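PDB 4AZ1: tyrosine specific protein phosphatase from Trypanosoma cruzi, which probably removes phosphate groups from phosphotyrosine residues of proteins, as members of the protein tyrosine phosphatase family do. Local coordinates for residues Phe90-Ala95 with Thr235-Tyr240; Ala106-Lys111 with His184-Val189; Thr244-Gly249 with Met285-Val290; Arg23-Leu28 with Ala262-Arg267. All blocks are in the same frame, centred on the assembly; numbering follows the deposited sequence.

All four contacts belong to one chain built around a mixed beta sheet with helices packed on it. Interactions 1 and 2 both reach that sheet, their centres about 17 Å apart, and strand 90-93 and helix 101-110 follow each other in the chain. Interaction 2 is nested in the loop closed by interaction 1, which is itself nested in the loop closed by interaction 4. Interactions 1 and 3 share helix 232-247 at different levels. Interactions 1 and 4 touch, with M263 packing on I237 and G238. Interactions 3 and 4 interlace along the sequence, so the helices after the signature loop are tied to one another and to the N-terminal helix.

Interaction 1. Residues Phe90-Ala95 with Thr235-Tyr240; sequences FVACQA and TLIGAY. With FMT (formic acid), chain H.
The ring of F90 carries I237 over one face and meets Y240 at its edge. In return, one face of the Y240 ring receives F90 CZ, offset toward the rim. This is a T-shaped (edge-to-face) pair, with centroids 5.0 Å apart and planes at 68°; its closest atoms are F90 CE1 and Y240 CD2 at 3.4 Å. Y240 holds its CG anti to the backbone N (chi1 167°), which swings the ring off the helix and sets its face against the incoming edge. On the F90 face, I237 CG1 sits 4.0 Å from F90 CG, and the other branch, I237 CG2, lies 3.9 Å from F90 CD1. The isoleucine then runs on toward the strand, where its CD1 reaches F90 CB at 3.8 Å and A92 CB at 3.9 Å.

The contact packs helix 232-247, which follows the phosphate-binding signature loop of tyrosine phosphatases, against strand 90-93, a neighbour of strand 222-225 that leads into that loop. The two axes run nearly antiparallel, at 155°. V213 of helix 203-215 and V222 and V224 of the sheet also touch F90, so the ring lies among core side chains. Farther along the strand segment, Q94 NE2 gives a hydrogen bond of 3.0 Å to O1 of a formic acid molecule, probably from the crystallisation liquor.

Across the strand and helix the chemistry is wholly apolar: aromatic edge, aliphatic branches and a methyl. Shape and ring orientation therefore set the fit, while the one polar end, Y240 OH, is taken up by a hydrogen bond with H88 ND1.

Interaction 2. Residues Ala106-Lys111 with His184-Val189; sequences AMLYEK and HKFTQV
L108 and F186 make the apolar half of this contact through a CH-pi approach. The methyl CD1 of L108 lies 4.2 Å from the centroid of the F186 ring and 29° off its normal, so it sits off-centre, closest to F186 CZ at 3.8 Å. The two side chains meet at about a right angle. F186 places its CG between the backbone N and the carbonyl carbon (chi1 79°), which stands the ring up toward the helix; L174 of the next strand and I153 beyond it also touch it.

The helix supplying L108 links strand 90-93 to strand 115-118 in a beta-alpha-beta crossover, with the parallel strand 222-225 lying between the two. Here its last turns lie against strand 184-191, the neighbour of 115-118 on the other side. Helix and strand axes pass 9.4 Å apart at 114°, so the helix runs across the strand instead of along it.

A second kind of packing joins Y109 and H184. Their side chains lie alongside each other, running opposite ways, with H184 CB lying 3.9 Å from Y109 CD1 and 4.0 Å from Y109 CE1. The imidazole lies beside the last part of segment 106-111, its CD2 3.9 Å from L108 O.

Polar ends find partners close by in the chain. H184 NE2 hydrogen-bonds with I113 O, which ties the ring to the chain just after that segment. Y109 OH bonds with P182 O just ahead of the strand, and the ammonium of K112 makes a cation-pi contact with the Y109 ring.

Interaction 3. Residues Thr244-Gly249 with Met285-Val290; sequences THLERG and MCRLGV
L246 and R287 face each other with their CA atoms 9.1 Å apart, on the last turns of two helices that each finish in a Schellman motif. In helix 232-247 the closing residue is G249, at positive phi, with its N bonded to L246 O and T250 N bonded to H245 O. In helix 274-288 it is G289, whose N bonds to C286 O at 2.8 Å while V290 N reaches M285 O at 2.9 Å. G289 too takes positive phi, where glycine is at ease. These helices belong to the helical part of the phosphatase fold that follows the signature loop.

The apolar half of the contact rests on L246, whose CG is anti to the backbone N (chi1 -176°), sending both methyls toward the other helix. The L246 and L288 side chains lie alongside, pointing opposite ways, with L246 CD1 3.9 Å from L288 CD2. The same CD1 is 4.0 Å from R287 CG, and L246 CD2 is 4.1 Å from that carbon, so the aliphatic root of the arginine fits against the fork of the leucine.

Beyond CG the arginine bends at its next two torsions and turns its guanidinium toward E247, at the exposed surface. The principal charge partner of R287 is E207 of helix 203-215, which forms a salt bridge with NE; E247 adds a second carboxylate, itself in a weak, long ion pair with K214. In the E247 bridge, R287 NH1 donates to OE2 at 3.2 Å, approaching 50° out of the carboxylate plane.

Interaction 4. Residues Arg23-Leu28 with Ala262-Arg267; sequences REFSLL and AMRRQR
R264 stretches from helix 255-266 across to L28 and F25 of the N-terminal helix. From CB the chain runs extended through CG to NE, which carries its charged end over to the neighbouring helix. CB and CG still lie close to their own helix; the approach begins at CD, 4.3 Å from L28 CD2. Past NE the guanidinium turns one face to L28 CB. At the tip the two terminal nitrogens part company. NH1 points to the backbone carbonyl of L28, 3.9 Å from its O. A water between them would bridge the two, but this link is doubtful: the water sits only 2.5 Å from L28 O, short for a sound bond, and its bond from R264 NH1 is weak. NH2 turns toward F25, with CE1 of the phenyl ring 4.3 Å away.

The contact lays helix 14-30 against the helices that follow the phosphatase signature loop. L28 also rests on Y257 and V260 of helix 255-266, and F25 on M274 and Y277 of helix 274-288, so the N-terminal helix packs on both.

What fixes the guanidinium is mostly outside the pair: R264 NH2 hydrogen-bonds with V271 O, and NH1 forms a salt bridge with E32. With these two partners the guanidinium is held while L28 lies on one face. One turn of the same helix carries further bonds. Q266 NE2 donates to A262 O at 3.0 Å, nearly straight at 164°, with the donor lying above the carbonyl plane. R267, just beyond, reaches the backbone of the signature loop, NH2 to A228 O and NE to G229 O.

Interaction 1. Residues Phe90-Ala95 with Thr235-Tyr240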
# COMPACT_ATOMS: atom_id res chain seq x y z
N PHE A 90 -3.85 21.07 -10.23
CA PHE A 90 -3.97 20.31 -9.00
C PHE A 90 -4.36 18.88 -9.33
O PHE A 90 -4.97 18.62 -10.37
CB PHE A 90 -5.01 20.97 -8.10
CG PHE A 90 -4.59 22.33 -7.62
CD1 PHE A 90 -4.87 23.46 -8.38
CD2 PHE A 90 -3.87 22.47 -6.43
CE1 PHE A 90 -4.46 24.72 -7.95
CE2 PHE A 90 -3.46 23.73 -6.00
CZ PHE A 90 -3.76 24.86 -6.76
N VAL A 91 -3.98 17.96 -8.46
CA VAL A 91 -4.55 16.63 -8.49
C VAL A 91 -5.44 16.49 -7.27
O VAL A 91 -4.95 16.43 -6.13
CB VAL A 91 -3.47 15.53 -8.52
CG1 VAL A 91 -4.12 14.16 -8.50
CG2 VAL A 91 -2.60 15.67 -9.77
N ALA A 92 -6.75 16.48 -7.50
CA ALA A 92 -7.69 16.28 -6.40
C ALA A 92 -7.94 14.78 -6.30
O ALA A 92 -8.38 14.16 -7.27
CB ALA A 92 -9.00 17.03 -6.66
N CYS A 93 -7.69 14.18 -5.14
CA CYS A 93 -7.86 12.73 -5.04
C CYS A 93 -8.26 12.33 -3.65
O CYS A 93 -8.23 13.16 -2.73
CB CYS A 93 -6.57 12.01 -5.46
SG CYS A 93 -5.15 12.43 -4.42
N GLN A 94 -8.68 11.08 -3.50
CA GLN A 94 -9.08 10.57 -2.19
C GLN A 94 -7.81 10.30 -1.38
O GLN A 94 -6.69 10.32 -1.92
CB GLN A 94 -9.84 9.24 -2.35
CG GLN A 94 -8.93 8.14 -2.92
CD GLN A 94 -9.60 6.77 -3.00
OE1 GLN A 94 -10.81 6.62 -2.80
NE2 GLN A 94 -8.79 5.76 -3.30
N ALA A 95 -7.98 10.08 -0.08
CA ALA A 95 -6.90 9.52 0.74
C ALA A 95 -6.81 8.05 0.32
O ALA A 95 -7.80 7.31 0.45
CB ALA A 95 -7.24 9.65 2.25
N THR A 235 -12.73 22.89 -1.58
CA THR A 235 -12.67 24.24 -1.02
C THR A 235 -11.29 24.85 -1.17
O THR A 235 -11.14 26.03 -1.56
CB THR A 235 -13.04 24.23 0.48
OG1 THR A 235 -14.40 23.82 0.64
CG2 THR A 235 -12.83 25.61 1.10
N LEU A 236 -10.26 24.08 -0.83
CA LEU A 236 -8.90 24.57 -0.92
C LEU A 236 -8.56 25.01 -2.35
O LEU A 236 -8.01 26.09 -2.55
CB LEU A 236 -7.91 23.50 -0.48
CG LEU A 236 -6.47 24.03 -0.49
CD1 LEU A 236 -6.40 25.32 0.29
CD2 LEU A 236 -5.51 23.03 0.10
N ILE A 237 -8.88 24.16 -3.32
CA ILE A 237 -8.57 24.46 -4.71
C ILE A 237 -9.43 25.64 -5.19
O ILE A 237 -8.94 26.53 -5.90
CB ILE A 237 -8.74 23.21 -5.62
CG1 ILE A 237 -7.73 22.13 -5.21
CG2 ILE A 237 -8.52 23.58 -7.08
CD1 ILE A 237 -8.00 20.74 -5.80
N GLY A 238 -10.68 25.69 -4.75
CA GLY A 238 -11.57 26.79 -5.11
C GLY A 238 -11.11 28.13 -4.55
O GLY A 238 -11.15 29.16 -5.23
N ALA A 239 -10.67 28.12 -3.29
CA ALA A 239 -10.17 29.33 -2.66
C ALA A 239 -8.92 29.82 -3.37
O ALA A 239 -8.75 31.02 -3.59
CB ALA A 239 -9.89 29.09 -1.17
N TYR A 240 -8.02 28.89 -3.72
CA TYR A 240 -6.83 29.23 -4.49
C TYR A 240 -7.23 29.95 -5.77
O TYR A 240 -6.71 31.02 -6.10
CB TYR A 240 -6.00 27.99 -4.85
CG TYR A 240 -4.94 28.29 -5.89
CD1 TYR A 240 -3.72 28.85 -5.53
CD2 TYR A 240 -5.16 28.02 -7.25
CE1 TYR A 240 -2.74 29.15 -6.50
CE2 TYR A 240 -4.19 28.31 -8.22
CZ TYR A 240 -2.98 28.88 -7.83
OH TYR A 240 -2.02 29.16 -8.78
C FMT H . -5.71 7.62 -3.98
O1 FMT H . -6.46 6.94 -4.69
O2 FMT H . -5.54 8.85 -4.08

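Interaction 2. Residues Ala106-Lys111 with His184-Val189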
# COMPACT_ATOMS: atom_id res chain seq x y z
N ALA A 106 3.83 5.60 -5.88
CA ALA A 106 4.43 5.42 -7.19
C ALA A 106 4.10 6.60 -8.10
O ALA A 106 4.93 7.04 -8.90
CB ALA A 106 3.94 4.12 -7.82
N MET A 107 2.86 7.07 -7.98
CA MET A 107 2.42 8.25 -8.72
C MET A 107 3.26 9.45 -8.34
O MET A 107 3.78 10.14 -9.21
CB MET A 107 0.94 8.54 -8.46
CG MET A 107 0.40 9.75 -9.22
SD MET A 107 0.60 11.32 -8.33
CE MET A 107 -0.18 10.88 -6.76
N LEU A 108 3.40 9.69 -7.03
CA LEU A 108 4.19 10.82 -6.54
C LEU A 108 5.59 10.74 -7.12
O LEU A 108 6.17 11.76 -7.52
CB LEU A 108 4.29 10.79 -5.02
CG LEU A 108 3.02 11.05 -4.25
CD1 LEU A 108 3.32 11.06 -2.75
CD2 LEU A 108 2.45 12.40 -4.71
N TYR A 109 6.11 9.52 -7.18
CA TYR A 109 7.48 9.30 -7.59
C TYR A 109 7.66 9.48 -9.10
O TYR A 109 8.56 10.19 -9.53
CB TYR A 109 7.96 7.91 -7.17
CG TYR A 109 9.40 7.68 -7.52
CD1 TYR A 109 10.42 8.19 -6.70
CD2 TYR A 109 9.76 6.99 -8.67
CE1 TYR A 109 11.75 8.00 -7.03
CE2 TYR A 109 11.10 6.80 -9.00
CZ TYR A 109 12.08 7.30 -8.17
OH TYR A 109 13.41 7.11 -8.49
N GLU A 110 6.84 8.79 -9.88
CA GLU A 110 6.96 8.85 -11.34
C GLU A 110 6.63 10.25 -11.89
O GLU A 110 7.27 10.71 -12.84
CB GLU A 110 6.05 7.81 -12.00
CG GLU A 110 6.28 7.64 -13.50
CD GLU A 110 4.99 7.69 -14.31
OE1 GLU A 110 3.93 7.33 -13.76
OE2 GLU A 110 5.04 8.11 -15.49
N LYS A 111 5.65 10.92 -11.28
CA LYS A 111 5.25 12.25 -11.73
C LYS A 111 6.08 13.37 -11.12
O LYS A 111 5.92 14.53 -11.50
CB LYS A 111 3.75 12.49 -11.46
CG LYS A 111 2.85 11.65 -12.34
CD LYS A 111 3.13 11.94 -13.80
CE LYS A 111 2.35 11.02 -14.72
NZ LYS A 111 2.44 11.45 -16.16
N HIS A 184 13.63 11.05 -4.93
CA HIS A 184 12.80 12.21 -5.20
C HIS A 184 12.30 12.82 -3.89
O HIS A 184 11.62 12.15 -3.10
CB HIS A 184 11.61 11.85 -6.09
CG HIS A 184 10.61 12.97 -6.25
ND1 HIS A 184 10.87 14.08 -7.02
CD2 HIS A 184 9.38 13.14 -5.73
CE1 HIS A 184 9.83 14.90 -6.97
NE2 HIS A 184 8.91 14.35 -6.19
N LYS A 185 12.66 14.08 -3.66
CA LYS A 185 12.21 14.81 -2.48
C LYS A 185 10.86 15.45 -2.72
O LYS A 185 10.58 15.93 -3.82
CB LYS A 185 13.22 15.89 -2.11
CG LYS A 185 14.59 15.36 -1.72
CD LYS A 185 15.52 16.48 -1.30
CE LYS A 185 16.85 15.91 -0.81
NZ LYS A 185 17.74 16.98 -0.30
N PHE A 186 10.01 15.46 -1.70
CA PHE A 186 8.76 16.21 -1.76
C PHE A 186 8.33 16.63 -0.35
O PHE A 186 8.83 16.10 0.66
CB PHE A 186 7.67 15.41 -2.49
CG PHE A 186 7.01 14.33 -1.66
CD1 PHE A 186 7.61 13.09 -1.50
CD2 PHE A 186 5.78 14.57 -1.05
CE1 PHE A 186 7.00 12.09 -0.74
CE2 PHE A 186 5.15 13.58 -0.28
CZ PHE A 186 5.77 12.34 -0.14
N THR A 187 7.43 17.61 -0.30
CA THR A 187 6.91 18.09 0.97
C THR A 187 5.43 17.68 1.09
O THR A 187 4.65 17.89 0.16
CB THR A 187 7.07 19.62 1.07
OG1 THR A 187 8.44 19.98 0.82
CG2 THR A 187 6.67 20.13 2.44
N GLN A 188 5.07 17.04 2.21
CA GLN A 188 3.66 16.85 2.55
C GLN A 188 3.27 17.82 3.66
O GLN A 188 3.98 17.93 4.66
CB GLN A 188 3.32 15.41 2.96
CG GLN A 188 1.82 15.16 3.17
CD GLN A 188 1.50 14.61 4.56
OE1 GLN A 188 2.28 14.79 5.51
NE2 GLN A 188 0.37 13.92 4.68
N VAL A 189 2.15 18.51 3.48
CA VAL A 189 1.67 19.47 4.47
C VAL A 189 0.30 18.96 4.94
O VAL A 189 -0.61 18.81 4.13
CB VAL A 189 1.53 20.88 3.86
CG1 VAL A 189 1.14 21.90 4.94
CG2 VAL A 189 2.84 21.31 3.20

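Interaction 3. Residues Thr244-Gly249 with Met285-Val290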
# COMPACT_ATOMS: atom_id res chain seq x y z
N THR A 244 -6.70 33.89 -6.75
CA THR A 244 -5.87 34.24 -7.90
C THR A 244 -6.61 35.26 -8.76
O THR A 244 -6.01 36.22 -9.25
CB THR A 244 -5.50 33.01 -8.74
OG1 THR A 244 -4.79 32.06 -7.93
CG2 THR A 244 -4.63 33.41 -9.92
N HIS A 245 -7.91 35.07 -8.95
CA HIS A 245 -8.71 36.07 -9.67
C HIS A 245 -8.66 37.42 -8.98
O HIS A 245 -8.55 38.46 -9.63
CB HIS A 245 -10.16 35.59 -9.85
CG HIS A 245 -10.30 34.55 -10.91
ND1 HIS A 245 -10.28 34.86 -12.25
CD2 HIS A 245 -10.42 33.20 -10.83
CE1 HIS A 245 -10.40 33.74 -12.96
NE2 HIS A 245 -10.50 32.73 -12.12
N LEU A 246 -8.74 37.40 -7.65
CA LEU A 246 -8.68 38.62 -6.85
C LEU A 246 -7.35 39.33 -7.09
O LEU A 246 -7.32 40.54 -7.33
CB LEU A 246 -8.85 38.27 -5.36
CG LEU A 246 -8.91 39.39 -4.32
CD1 LEU A 246 -9.71 38.95 -3.10
CD2 LEU A 246 -7.52 39.84 -3.88
N GLU A 247 -6.27 38.57 -7.04
CA GLU A 247 -4.92 39.11 -7.20
C GLU A 247 -4.61 39.66 -8.60
O GLU A 247 -3.73 40.51 -8.75
CB GLU A 247 -3.88 38.05 -6.81
CG GLU A 247 -3.72 37.88 -5.30
CD GLU A 247 -2.82 36.70 -4.94
OE1 GLU A 247 -2.64 35.78 -5.78
OE2 GLU A 247 -2.29 36.68 -3.80
N ARG A 248 -5.30 39.15 -9.62
CA ARG A 248 -5.09 39.63 -10.98
C ARG A 248 -6.27 40.47 -11.49
O ARG A 248 -6.42 40.71 -12.70
CB ARG A 248 -4.70 38.50 -11.95
CG ARG A 248 -5.68 37.36 -12.04
CD ARG A 248 -5.25 36.28 -13.04
NE ARG A 248 -3.88 35.80 -12.87
CZ ARG A 248 -3.37 34.74 -13.50
NH1 ARG A 248 -4.14 34.04 -14.32
NH2 ARG A 248 -2.11 34.37 -13.31
N GLY A 249 -7.10 40.93 -10.55
CA GLY A 249 -8.11 41.94 -10.84
C GLY A 249 -9.28 41.42 -11.65
O GLY A 249 -10.01 42.20 -12.27
N MET A 285 -13.49 37.19 1.75
CA MET A 285 -13.78 38.26 2.68
C MET A 285 -12.59 38.57 3.59
O MET A 285 -12.21 39.73 3.73
CB MET A 285 -15.03 37.93 3.49
CG MET A 285 -16.29 37.86 2.64
SD MET A 285 -17.73 37.25 3.57
CE MET A 285 -18.12 38.73 4.54
N CYS A 286 -11.99 37.54 4.20
CA CYS A 286 -10.81 37.76 5.04
C CYS A 286 -9.67 38.44 4.29
O CYS A 286 -9.08 39.39 4.79
CB CYS A 286 -10.32 36.44 5.65
SG CYS A 286 -11.45 35.75 6.86
N ARG A 287 -9.38 37.98 3.07
CA ARG A 287 -8.33 38.61 2.27
C ARG A 287 -8.65 40.08 2.05
O ARG A 287 -7.76 40.93 2.07
CB ARG A 287 -8.17 37.90 0.92
CG ARG A 287 -7.13 38.54 -0.01
CD ARG A 287 -5.70 38.44 0.55
NE ARG A 287 -5.19 37.06 0.56
CZ ARG A 287 -4.68 36.45 -0.51
NH1 ARG A 287 -4.61 37.09 -1.67
NH2 ARG A 287 -4.24 35.21 -0.42
N LEU A 288 -9.94 40.38 1.89
CA LEU A 288 -10.40 41.75 1.67
C LEU A 288 -10.49 42.54 2.97
O LEU A 288 -10.72 43.74 2.95
CB LEU A 288 -11.76 41.74 0.97
CG LEU A 288 -11.68 41.29 -0.49
CD1 LEU A 288 -13.06 41.14 -1.13
CD2 LEU A 288 -10.82 42.27 -1.28
N GLY A 289 -10.30 41.87 4.11
CA GLY A 289 -10.37 42.57 5.38
C GLY A 289 -11.79 42.82 5.84
O GLY A 289 -12.04 43.71 6.67
N VAL A 290 -12.73 42.05 5.31
CA VAL A 290 -14.12 42.13 5.73
C VAL A 290 -14.38 41.13 6.86
O VAL A 290 -14.01 39.94 6.76
CB VAL A 290 -15.09 41.88 4.56
CG1 VAL A 290 -16.52 41.95 5.04
CG2 VAL A 290 -14.87 42.94 3.47

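Interaction 4. Residues Arg23-Leu28 with Ala262-Arg267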
# COMPACT_ATOMS: atom_id res chain seq x y z
N ARG A 23 -28.51 29.28 -1.61
CA ARG A 23 -29.17 29.23 -2.92
C ARG A 23 -28.22 28.77 -4.03
O ARG A 23 -28.58 27.93 -4.85
CB ARG A 23 -29.72 30.62 -3.25
CG ARG A 23 -30.62 30.66 -4.47
CD ARG A 23 -31.09 32.09 -4.73
NE ARG A 23 -29.97 32.94 -5.11
CZ ARG A 23 -29.59 34.03 -4.44
NH1 ARG A 23 -30.26 34.41 -3.35
NH2 ARG A 23 -28.55 34.74 -4.87
N GLU A 24 -27.00 29.32 -4.05
CA GLU A 24 -26.02 28.93 -5.06
C GLU A 24 -25.59 27.47 -4.90
O GLU A 24 -25.45 26.75 -5.89
CB GLU A 24 -24.78 29.83 -4.98
CG GLU A 24 -24.97 31.20 -5.63
CD GLU A 24 -23.74 32.09 -5.44
OE1 GLU A 24 -22.69 31.60 -4.94
OE2 GLU A 24 -23.82 33.28 -5.81
N PHE A 25 -25.35 27.05 -3.67
CA PHE A 25 -24.94 25.67 -3.47
C PHE A 25 -26.04 24.68 -3.91
O PHE A 25 -25.74 23.66 -4.53
CB PHE A 25 -24.53 25.41 -2.02
CG PHE A 25 -24.01 24.03 -1.79
CD1 PHE A 25 -22.72 23.69 -2.18
CD2 PHE A 25 -24.81 23.05 -1.20
CE1 PHE A 25 -22.23 22.40 -1.98
CE2 PHE A 25 -24.32 21.76 -0.99
CZ PHE A 25 -23.03 21.44 -1.39
N SER A 26 -27.30 24.99 -3.61
CA SER A 26 -28.40 24.15 -4.05
C SER A 26 -28.48 24.09 -5.57
O SER A 26 -28.73 23.04 -6.15
CB SER A 26 -29.73 24.63 -3.46
OG SER A 26 -29.74 24.45 -2.06
N LEU A 27 -28.26 25.23 -6.22
CA LEU A 27 -28.24 25.28 -7.67
C LEU A 27 -27.11 24.41 -8.24
O LEU A 27 -27.30 23.73 -9.26
CB LEU A 27 -28.12 26.73 -8.14
CG LEU A 27 -28.09 27.02 -9.64
CD1 LEU A 27 -29.40 26.59 -10.30
CD2 LEU A 27 -27.83 28.51 -9.86
N LEU A 28 -25.96 24.39 -7.58
CA LEU A 28 -24.88 23.50 -8.01
C LEU A 28 -25.28 22.02 -7.92
O LEU A 28 -25.03 21.26 -8.84
CB LEU A 28 -23.61 23.73 -7.18
CG LEU A 28 -22.82 25.01 -7.43
CD1 LEU A 28 -21.82 25.22 -6.31
CD2 LEU A 28 -22.09 24.95 -8.77
N ALA A 262 -16.64 24.93 -12.73
CA ALA A 262 -15.58 24.39 -13.58
C ALA A 262 -14.81 23.24 -12.91
O ALA A 262 -14.34 22.32 -13.59
CB ALA A 262 -14.63 25.49 -14.03
N MET A 263 -14.65 23.30 -11.59
CA MET A 263 -14.02 22.19 -10.88
C MET A 263 -14.91 20.96 -10.98
O MET A 263 -14.43 19.85 -11.20
CB MET A 263 -13.81 22.54 -9.40
CG MET A 263 -12.70 23.53 -9.13
SD MET A 263 -12.33 23.63 -7.36
CE MET A 263 -13.96 24.03 -6.70
N ARG A 264 -16.22 21.16 -10.81
CA ARG A 264 -17.18 20.06 -10.88
C ARG A 264 -17.21 19.33 -12.22
O ARG A 264 -17.48 18.13 -12.27
CB ARG A 264 -18.59 20.56 -10.51
CG ARG A 264 -18.85 20.43 -9.03
CD ARG A 264 -20.12 21.11 -8.54
NE ARG A 264 -20.25 20.85 -7.10
CZ ARG A 264 -21.12 20.00 -6.57
NH1 ARG A 264 -21.98 19.36 -7.35
NH2 ARG A 264 -21.14 19.81 -5.25
N ARG A 265 -16.91 20.04 -13.30
CA ARG A 265 -16.87 19.41 -14.62
C ARG A 265 -15.65 18.50 -14.73
O ARG A 265 -15.60 17.62 -15.59
CB ARG A 265 -16.80 20.45 -15.75
CG ARG A 265 -18.10 21.21 -16.01
CD ARG A 265 -17.98 22.10 -17.25
NE ARG A 265 -17.20 23.33 -17.01
CZ ARG A 265 -17.73 24.48 -16.58
NH1 ARG A 265 -19.03 24.58 -16.34
NH2 ARG A 265 -16.95 25.53 -16.40
N GLN A 266 -14.67 18.72 -13.87
CA GLN A 266 -13.41 17.98 -13.98
C GLN A 266 -13.30 16.87 -12.94
O GLN A 266 -12.54 15.92 -13.10
CB GLN A 266 -12.23 18.95 -13.88
CG GLN A 266 -12.13 19.97 -15.01
CD GLN A 266 -11.03 20.98 -14.75
OE1 GLN A 266 -9.85 20.69 -14.92
NE2 GLN A 266 -11.41 22.18 -14.32
N ARG A 267 -14.06 17.01 -11.85
CA ARG A 267 -14.17 15.95 -10.84
C ARG A 267 -15.55 16.05 -10.20
O ARG A 267 -15.83 16.98 -9.44
CB ARG A 267 -13.08 16.08 -9.77
CG ARG A 267 -13.13 14.98 -8.68
CD ARG A 267 -11.83 14.94 -7.88
NE ARG A 267 -11.89 14.09 -6.69
CZ ARG A 267 -11.61 12.79 -6.66
NH1 ARG A 267 -11.27 12.16 -7.79
NH2 ARG A 267 -11.70 12.11 -5.52
O HOH W 1 -23.07 20.58 -10.25